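Local coordinates for protein molybdopterin biosynthesis enzyme, MoaB (Thermus thermophilus, PDB 3MCH) that probably takes part in molybdenum cofactor biosynthesis, likely binding molybdopterin, at residues G5-S10 and K51-L56; E82-L87 and T123-L128. One frame throughout, in Å; residues are numbered along the deposited sequence.

Contact 1: residues G5-S10 and K51-L56; sequences GILTVS and KKVLRL
Leu7, from strand 2-9, meets Val53 and Leu54 of helix 47-60, and these three buried residues carry the whole contact between 5-10 and 51-56. Leu7 gives up the most surface, 62 Å², against 31 Å² for Val53 and 22 Å² for Leu54. The backbones stand well apart, with the CA atoms of Leu7 and Val53 separated by 8.4 Å, so the interval is spanned by side chains alone. Leu7 and Val53 meet tip to tip. CG1 of Val53 faces the fork of the leucine, 3.9 Å from Leu7 CD1 and 4.1 Å from Leu7 CD2. The leucine has CG anti to the backbone N (chi1 -179°), which carries both of its methyls out to the helix. Leu54 approaches differently: its side chain lies at about a right angle to that of Leu7, and its CD2 sits 3.9 Å from Leu7 CD2. Every approach is between methyl groups at van der Waals distance, evidence of purely apolar packing. Helix 47-60 links strand 35-43 to strand 65-69 in a beta-alpha-beta crossover, and strand 2-9 runs parallel between those two in the sheet. The helix therefore covers one face of strand 2-9, and the neighbouring strands extend the same core: Leu7 also touches Val43, while Leu54 rests on Ile66 and Thr68.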
ATOM      1  N   GLY B   5     -18.896   0.902  15.824  1.00 11.96           N
ATOM      2  CA  GLY B   5     -18.551  -0.017  16.889  1.00 12.15           C
ATOM      3  C   GLY B   5     -17.069   0.181  17.171  1.00 13.37           C
ATOM      4  O   GLY B   5     -16.273   0.290  16.239  1.00 13.13           O
ATOM      5  N   ILE B   6     -16.696   0.259  18.442  1.00 13.24           N
ATOM      6  CA  ILE B   6     -15.295   0.434  18.813  1.00 13.95           C
ATOM      7  C   ILE B   6     -14.847  -0.849  19.506  1.00 15.40           C
ATOM      8  O   ILE B   6     -15.406  -1.235  20.528  1.00 16.02           O
ATOM      9  CB  ILE B   6     -15.112   1.650  19.767  1.00 14.90           C
ATOM     10  CG1 ILE B   6     -15.555   2.933  19.057  1.00 14.60           C
ATOM     11  CG2 ILE B   6     -13.649   1.773  20.199  1.00 13.97           C
ATOM     12  CD1 ILE B   6     -14.847   3.297  17.722  1.00 25.29           C
ATOM     13  N   LEU B   7     -13.849  -1.515  18.931  1.00 14.81           N
ATOM     14  CA  LEU B   7     -13.340  -2.761  19.490  1.00 16.43           C
ATOM     15  C   LEU B   7     -11.907  -2.612  19.976  1.00 16.14           C
ATOM     16  O   LEU B   7     -10.992  -2.430  19.177  1.00 16.37           O
ATOM     17  CB  LEU B   7     -13.401  -3.873  18.441  1.00 17.52           C
ATOM     18  CG  LEU B   7     -12.915  -5.254  18.895  1.00 19.74           C
ATOM     19  CD1 LEU B   7     -13.782  -5.745  20.045  1.00 21.43           C
ATOM     20  CD2 LEU B   7     -12.974  -6.227  17.729  1.00 20.40           C
ATOM     21  N   THR B   8     -11.713  -2.695  21.289  1.00 16.03           N
ATOM     22  CA  THR B   8     -10.381  -2.574  21.865  1.00 18.30           C
ATOM     23  C   THR B   8      -9.757  -3.959  22.012  1.00 18.83           C
ATOM     24  O   THR B   8     -10.209  -4.783  22.811  1.00 18.67           O
ATOM     25  CB  THR B   8     -10.429  -1.861  23.230  1.00 19.63           C
ATOM     26  OG1 THR B   8     -10.872  -0.510  23.035  1.00 18.66           O
ATOM     27  CG2 THR B   8      -9.048  -1.837  23.880  1.00 20.14           C
ATOM     28  N   VAL B   9      -8.718  -4.202  21.219  1.00 18.84           N
ATOM     29  CA  VAL B   9      -8.016  -5.477  21.206  1.00 20.78           C
ATOM     30  C   VAL B   9      -6.750  -5.555  22.052  1.00 22.66           C
ATOM     31  O   VAL B   9      -5.751  -4.901  21.747  1.00 22.54           O
ATOM     32  CB  VAL B   9      -7.553  -5.831  19.767  1.00 20.53           C
ATOM     33  CG1 VAL B   9      -6.893  -7.206  19.752  1.00 21.18           C
ATOM     34  CG2 VAL B   9      -8.737  -5.796  18.813  1.00 20.62           C
ATOM     35  N   SER B  10      -6.807  -6.358  23.114  1.00 24.34           N
ATOM     36  CA  SER B  10      -5.674  -6.563  24.017  1.00 27.99           C
ATOM     37  C   SER B  10      -6.060  -7.604  25.061  1.00 29.04           C
ATOM     38  O   SER B  10      -7.236  -7.760  25.383  1.00 28.58           O
ATOM     39  CB  SER B  10      -5.242  -5.213  24.590  1.00 29.60           C
ATOM     40  OG  SER B  10      -4.290  -5.411  25.629  1.00 29.75           O
ATOM     41  N   LYS B  51     -12.214 -12.173  15.474  1.00 21.68           N
ATOM     42  CA  LYS B  51     -13.052 -12.480  14.326  1.00 25.00           C
ATOM     43  C   LYS B  51     -14.522 -12.703  14.685  1.00 25.10           C
ATOM     44  O   LYS B  51     -15.407 -12.296  13.937  1.00 26.60           O
ATOM     45  CB  LYS B  51     -12.484 -13.699  13.588  1.00 24.30           C
ATOM     46  CG  LYS B  51     -11.046 -13.483  13.120  1.00 27.58           C
ATOM     47  CD  LYS B  51     -10.469 -14.679  12.367  1.00 29.64           C
ATOM     48  CE  LYS B  51     -11.128 -14.863  11.012  1.00 32.66           C
ATOM     49  NZ  LYS B  51     -10.432 -15.909  10.198  1.00 33.20           N
ATOM     50  N   LYS B  52     -14.790 -13.336  15.825  1.00 26.55           N
ATOM     51  CA  LYS B  52     -16.175 -13.576  16.225  1.00 26.87           C
ATOM     52  C   LYS B  52     -16.928 -12.260  16.402  1.00 26.17           C
ATOM     53  O   LYS B  52     -18.062 -12.119  15.944  1.00 26.82           O
ATOM     54  CB  LYS B  52     -16.244 -14.374  17.529  1.00 28.64           C
ATOM     55  CG  LYS B  52     -17.679 -14.656  17.961  1.00 31.92           C
ATOM     56  CD  LYS B  52     -17.762 -15.387  19.291  1.00 35.54           C
ATOM     57  CE  LYS B  52     -19.216 -15.592  19.697  1.00 37.66           C
ATOM     58  NZ  LYS B  52     -19.343 -16.326  20.990  1.00 40.51           N
ATOM     59  N   VAL B  53     -16.292 -11.302  17.068  1.00 25.27           N
ATOM     60  CA  VAL B  53     -16.903  -9.998  17.297  1.00 24.07           C
ATOM     61  C   VAL B  53     -17.070  -9.239  15.983  1.00 22.41           C
ATOM     62  O   VAL B  53     -18.134  -8.693  15.711  1.00 22.82           O
ATOM     63  CB  VAL B  53     -16.057  -9.138  18.268  1.00 23.88           C
ATOM     64  CG1 VAL B  53     -16.675  -7.751  18.410  1.00 25.09           C
ATOM     65  CG2 VAL B  53     -15.975  -9.815  19.630  1.00 25.70           C
ATOM     66  N   LEU B  54     -16.018  -9.200  15.171  1.00 22.27           N
ATOM     67  CA  LEU B  54     -16.097  -8.503  13.891  1.00 20.37           C
ATOM     68  C   LEU B  54     -17.182  -9.120  13.020  1.00 21.71           C
ATOM     69  O   LEU B  54     -17.903  -8.417  12.313  1.00 22.00           O
ATOM     70  CB  LEU B  54     -14.750  -8.565  13.159  1.00 19.16           C
ATOM     71  CG  LEU B  54     -13.569  -7.808  13.771  1.00 19.27           C
ATOM     72  CD1 LEU B  54     -12.336  -8.002  12.888  1.00 17.38           C
ATOM     73  CD2 LEU B  54     -13.913  -6.326  13.899  1.00 18.58           C
ATOM     74  N   ARG B  55     -17.295 -10.443  13.082  1.00 23.14           N
ATOM     75  CA  ARG B  55     -18.288 -11.171  12.302  1.00 26.37           C
ATOM     76  C   ARG B  55     -19.688 -10.794  12.781  1.00 25.72           C
ATOM     77  O   ARG B  55     -20.579 -10.512  11.980  1.00 26.34           O
ATOM     78  CB  ARG B  55     -18.072 -12.677  12.470  1.00 27.26           C
ATOM     79  CG  ARG B  55     -18.762 -13.536  11.426  1.00 34.49           C
ATOM     80  CD  ARG B  55     -18.718 -15.007  11.822  1.00 36.65           C
ATOM     81  NE  ARG B  55     -17.362 -15.462  12.132  1.00 42.62           N
ATOM     82  CZ  ARG B  55     -16.400 -15.640  11.232  1.00 45.01           C
ATOM     83  NH1 ARG B  55     -15.200 -16.053  11.618  1.00 46.60           N
ATOM     84  NH2 ARG B  55     -16.636 -15.417   9.945  1.00 47.58           N
ATOM     85  N   LEU B  56     -19.865 -10.800  14.097  1.00 27.04           N
ATOM     86  CA  LEU B  56     -21.137 -10.461  14.727  1.00 26.76           C
ATOM     87  C   LEU B  56     -21.569  -9.039  14.380  1.00 25.51           C
ATOM     88  O   LEU B  56     -22.685  -8.806  13.912  1.00 24.68           O
ATOM     89  CB  LEU B  56     -21.008 -10.575  16.248  1.00 28.84           C
ATOM     90  CG  LEU B  56     -21.826 -11.618  17.013  1.00 32.50           C
ATOM     91  CD1 LEU B  56     -21.484 -13.014  16.526  1.00 31.33           C
ATOM     92  CD2 LEU B  56     -21.535 -11.483  18.500  1.00 32.86           C
TER

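Contact 2: residues E82-L87 and T123-L128; sequences EATREL and TLILNL
The backbones of 82-87 and 123-128 come nearest at Thr84 and Asn127, whose CA atoms are 8.0 Å apart; a helical turn thus lies over a strand at side-chain distance, and both residues direct their CB atoms into the interval. Asn127 ND2 donates to Thr84 OG1 over 3.1 Å, with an N-H...O angle of 156°. The hydroxyl oxygen lies 13° out of the asparagine amide plane, close to the plane in which the N-H bonds lie. Thr84 OG1 is also bonded to the carbonyl oxygen of Thr80 in its own helix, and Asn127 ND2 to Thr68 OG1. With Asn127 OD1 taken up by the backbone N of Val116, the buried amide is gripped at both ends and its rotation fixed. An alanine in place of Asn127 would remove the amide and is likely to leave the Val116 N-H without its acceptor and to cost Thr84 OG1 and Thr68 OG1 their bonds to ND2, Thr84 keeping its bond to Thr80. The methyl branch of the threonine, CG2, anti to the backbone N, lies 3.9 Å from Asn127 ND2 and 4.0 Å from Ile125 CG2; the side chains of Thr84 and Ile125 pass alongside one another, pointing opposite ways. In the sheet, strand 123-128 lies between strand 65-69, parallel to it, and strand 117-120, antiparallel. Leu126, pointing away from 82-87, packs on helix 93-99, so the strand has helices 80-85 and 93-99 on its two faces.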
ATOM      1  N   GLU B  82      -3.991  -9.485  10.662  1.00 21.63           N
ATOM      2  CA  GLU B  82      -4.199 -10.800  10.062  1.00 23.49           C
ATOM      3  C   GLU B  82      -5.616 -11.294  10.304  1.00 21.82           C
ATOM      4  O   GLU B  82      -6.267 -11.803   9.395  1.00 23.99           O
ATOM      5  CB  GLU B  82      -3.208 -11.824  10.629  1.00 24.64           C
ATOM      6  CG  GLU B  82      -1.767 -11.616  10.199  1.00 28.98           C
ATOM      7  CD  GLU B  82      -0.966 -10.795  11.189  1.00 30.54           C
ATOM      8  OE1 GLU B  82      -1.412  -9.688  11.554  1.00 30.48           O
ATOM      9  OE2 GLU B  82       0.117 -11.263  11.601  1.00 32.44           O
ATOM     10  N   ALA B  83      -6.091 -11.148  11.534  1.00 21.89           N
ATOM     11  CA  ALA B  83      -7.435 -11.594  11.878  1.00 21.62           C
ATOM     12  C   ALA B  83      -8.478 -10.842  11.061  1.00 21.13           C
ATOM     13  O   ALA B  83      -9.464 -11.419  10.601  1.00 22.42           O
ATOM     14  CB  ALA B  83      -7.690 -11.395  13.366  1.00 22.25           C
ATOM     15  N   THR B  84      -8.247  -9.548  10.876  1.00 19.17           N
ATOM     16  CA  THR B  84      -9.167  -8.711  10.125  1.00 17.67           C
ATOM     17  C   THR B  84      -9.174  -9.026   8.634  1.00 18.21           C
ATOM     18  O   THR B  84     -10.238  -9.199   8.039  1.00 18.82           O
ATOM     19  CB  THR B  84      -8.827  -7.216  10.315  1.00 16.07           C
ATOM     20  OG1 THR B  84      -8.880  -6.889  11.706  1.00 16.96           O
ATOM     21  CG2 THR B  84      -9.817  -6.341   9.553  1.00 15.60           C
ATOM     22  N   ARG B  85      -7.988  -9.101   8.032  1.00 19.90           N
ATOM     23  CA  ARG B  85      -7.881  -9.381   6.603  1.00 21.53           C
ATOM     24  C   ARG B  85      -8.661 -10.620   6.199  1.00 22.57           C
ATOM     25  O   ARG B  85      -9.297 -10.653   5.148  1.00 23.70           O
ATOM     26  CB  ARG B  85      -6.419  -9.575   6.192  1.00 22.99           C
ATOM     27  CG  ARG B  85      -5.543  -8.347   6.306  1.00 25.88           C
ATOM     28  CD  ARG B  85      -4.245  -8.564   5.533  1.00 27.65           C
ATOM     29  NE  ARG B  85      -4.480  -8.579   4.093  1.00 30.46           N
ATOM     30  CZ  ARG B  85      -3.641  -9.091   3.197  1.00 32.88           C
ATOM     31  NH1 ARG B  85      -2.501  -9.646   3.591  1.00 33.74           N
ATOM     32  NH2 ARG B  85      -3.936  -9.035   1.904  1.00 33.02           N
ATOM     33  N   GLU B  86      -8.606 -11.640   7.045  1.00 24.38           N
ATOM     34  CA  GLU B  86      -9.292 -12.894   6.775  1.00 27.30           C
ATOM     35  C   GLU B  86     -10.810 -12.770   6.708  1.00 27.81           C
ATOM     36  O   GLU B  86     -11.482 -13.655   6.179  1.00 30.09           O
ATOM     37  CB  GLU B  86      -8.890 -13.928   7.829  1.00 28.15           C
ATOM     38  CG  GLU B  86      -7.441 -14.386   7.699  1.00 32.62           C
ATOM     39  CD  GLU B  86      -6.897 -15.005   8.973  1.00 34.68           C
ATOM     40  OE1 GLU B  86      -7.647 -15.730   9.653  1.00 36.90           O
ATOM     41  OE2 GLU B  86      -5.709 -14.774   9.286  1.00 37.50           O
ATOM     42  N   LEU B  87     -11.348 -11.669   7.230  1.00 26.12           N
ATOM     43  CA  LEU B  87     -12.793 -11.445   7.237  1.00 25.82           C
ATOM     44  C   LEU B  87     -13.268 -10.434   6.192  1.00 24.67           C
ATOM     45  O   LEU B  87     -14.469 -10.267   5.989  1.00 24.55           O
ATOM     46  CB  LEU B  87     -13.241 -10.963   8.622  1.00 26.60           C
ATOM     47  CG  LEU B  87     -13.089 -11.908   9.816  1.00 29.45           C
ATOM     48  CD1 LEU B  87     -13.446 -11.170  11.098  1.00 28.76           C
ATOM     49  CD2 LEU B  87     -13.980 -13.129   9.629  1.00 29.49           C
ATOM     50  N   THR B 123     -20.092  -3.124   5.788  1.00 16.96           N
ATOM     51  CA  THR B 123     -19.413  -2.569   6.953  1.00 15.45           C
ATOM     52  C   THR B 123     -17.959  -2.234   6.644  1.00 14.91           C
ATOM     53  O   THR B 123     -17.216  -3.063   6.117  1.00 13.64           O
ATOM     54  CB  THR B 123     -19.439  -3.565   8.134  1.00 18.29           C
ATOM     55  OG1 THR B 123     -20.796  -3.921   8.424  1.00 16.68           O
ATOM     56  CG2 THR B 123     -18.800  -2.945   9.377  1.00 18.27           C
ATOM     57  N   LEU B 124     -17.560  -1.005   6.964  1.00 12.98           N
ATOM     58  CA  LEU B 124     -16.183  -0.575   6.756  1.00 12.30           C
ATOM     59  C   LEU B 124     -15.443  -0.847   8.055  1.00 11.77           C
ATOM     60  O   LEU B 124     -15.920  -0.480   9.127  1.00 12.72           O
ATOM     61  CB  LEU B 124     -16.135   0.922   6.430  1.00 13.16           C
ATOM     62  CG  LEU B 124     -14.765   1.549   6.178  1.00 13.32           C
ATOM     63  CD1 LEU B 124     -14.107   0.926   4.948  1.00 13.26           C
ATOM     64  CD2 LEU B 124     -14.946   3.052   5.985  1.00 14.76           C
ATOM     65  N   ILE B 125     -14.281  -1.487   7.953  1.00 12.42           N
ATOM     66  CA  ILE B 125     -13.486  -1.834   9.121  1.00 11.89           C
ATOM     67  C   ILE B 125     -12.082  -1.255   9.020  1.00 12.84           C
ATOM     68  O   ILE B 125     -11.388  -1.457   8.018  1.00 12.66           O
ATOM     69  CB  ILE B 125     -13.378  -3.380   9.277  1.00 13.56           C
ATOM     70  CG1 ILE B 125     -14.779  -3.994   9.270  1.00 14.74           C
ATOM     71  CG2 ILE B 125     -12.646  -3.736  10.564  1.00 15.71           C
ATOM     72  CD1 ILE B 125     -15.325  -4.255   7.891  1.00 25.29           C
ATOM     73  N   LEU B 126     -11.679  -0.518  10.054  1.00 11.11           N
ATOM     74  CA  LEU B 126     -10.343   0.073  10.105  1.00 12.73           C
ATOM     75  C   LEU B 126      -9.620  -0.378  11.370  1.00 10.50           C
ATOM     76  O   LEU B 126     -10.212  -0.379  12.452  1.00 12.45           O
ATOM     77  CB  LEU B 126     -10.419   1.607  10.122  1.00 13.51           C
ATOM     78  CG  LEU B 126     -10.577   2.370   8.802  1.00 18.42           C
ATOM     79  CD1 LEU B 126     -11.866   1.990   8.109  1.00 18.97           C
ATOM     80  CD2 LEU B 126     -10.546   3.861   9.103  1.00 19.58           C
ATOM     81  N   ASN B 127      -8.351  -0.759  11.224  1.00 11.92           N
ATOM     82  CA  ASN B 127      -7.508  -1.172  12.353  1.00 12.56           C
ATOM     83  C   ASN B 127      -6.674   0.030  12.796  1.00 13.10           C
ATOM     84  O   ASN B 127      -5.691   0.375  12.132  1.00 12.81           O
ATOM     85  CB  ASN B 127      -6.493  -2.251  11.952  1.00 15.44           C
ATOM     86  CG  ASN B 127      -7.125  -3.577  11.587  1.00 14.95           C
ATOM     87  OD1 ASN B 127      -6.520  -4.359  10.855  1.00 16.32           O
ATOM     88  ND2 ASN B 127      -8.314  -3.856  12.111  1.00 16.04           N
ATOM     89  N   LEU B 128      -7.046   0.658  13.907  1.00 13.89           N
ATOM     90  CA  LEU B 128      -6.294   1.792  14.444  1.00 14.02           C
ATOM     91  C   LEU B 128      -5.241   1.284  15.435  1.00 15.34           C
ATOM     92  O   LEU B 128      -5.385   0.199  16.003  1.00 15.68           O
ATOM     93  CB  LEU B 128      -7.231   2.740  15.198  1.00 13.41           C
ATOM     94  CG  LEU B 128      -8.353   3.452  14.445  1.00 13.18           C
ATOM     95  CD1 LEU B 128      -9.327   4.052  15.448  1.00 15.07           C
ATOM     96  CD2 LEU B 128      -7.759   4.536  13.558  1.00 16.21           C
TER

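Overall arrangement
Contacts 1 and 2 have centres about 9 Å apart, and both segments of contact 1 come before either segment of contact 2 in the sequence. Both pack a helix on the same mixed sheet, on strands 2-9 and 123-128, which are separated by strand 65-69. The segments 51-56 and 82-87 also touch directly: Lys51 NZ forms a 2.8 Å salt bridge with Glu86 OE1, and Leu54 CB lies 3.6 Å from Leu87 CD1. The two contacts are therefore neighbouring parts of one packed layer, joining early and late strands within the single probable molybdopterin-binding domain.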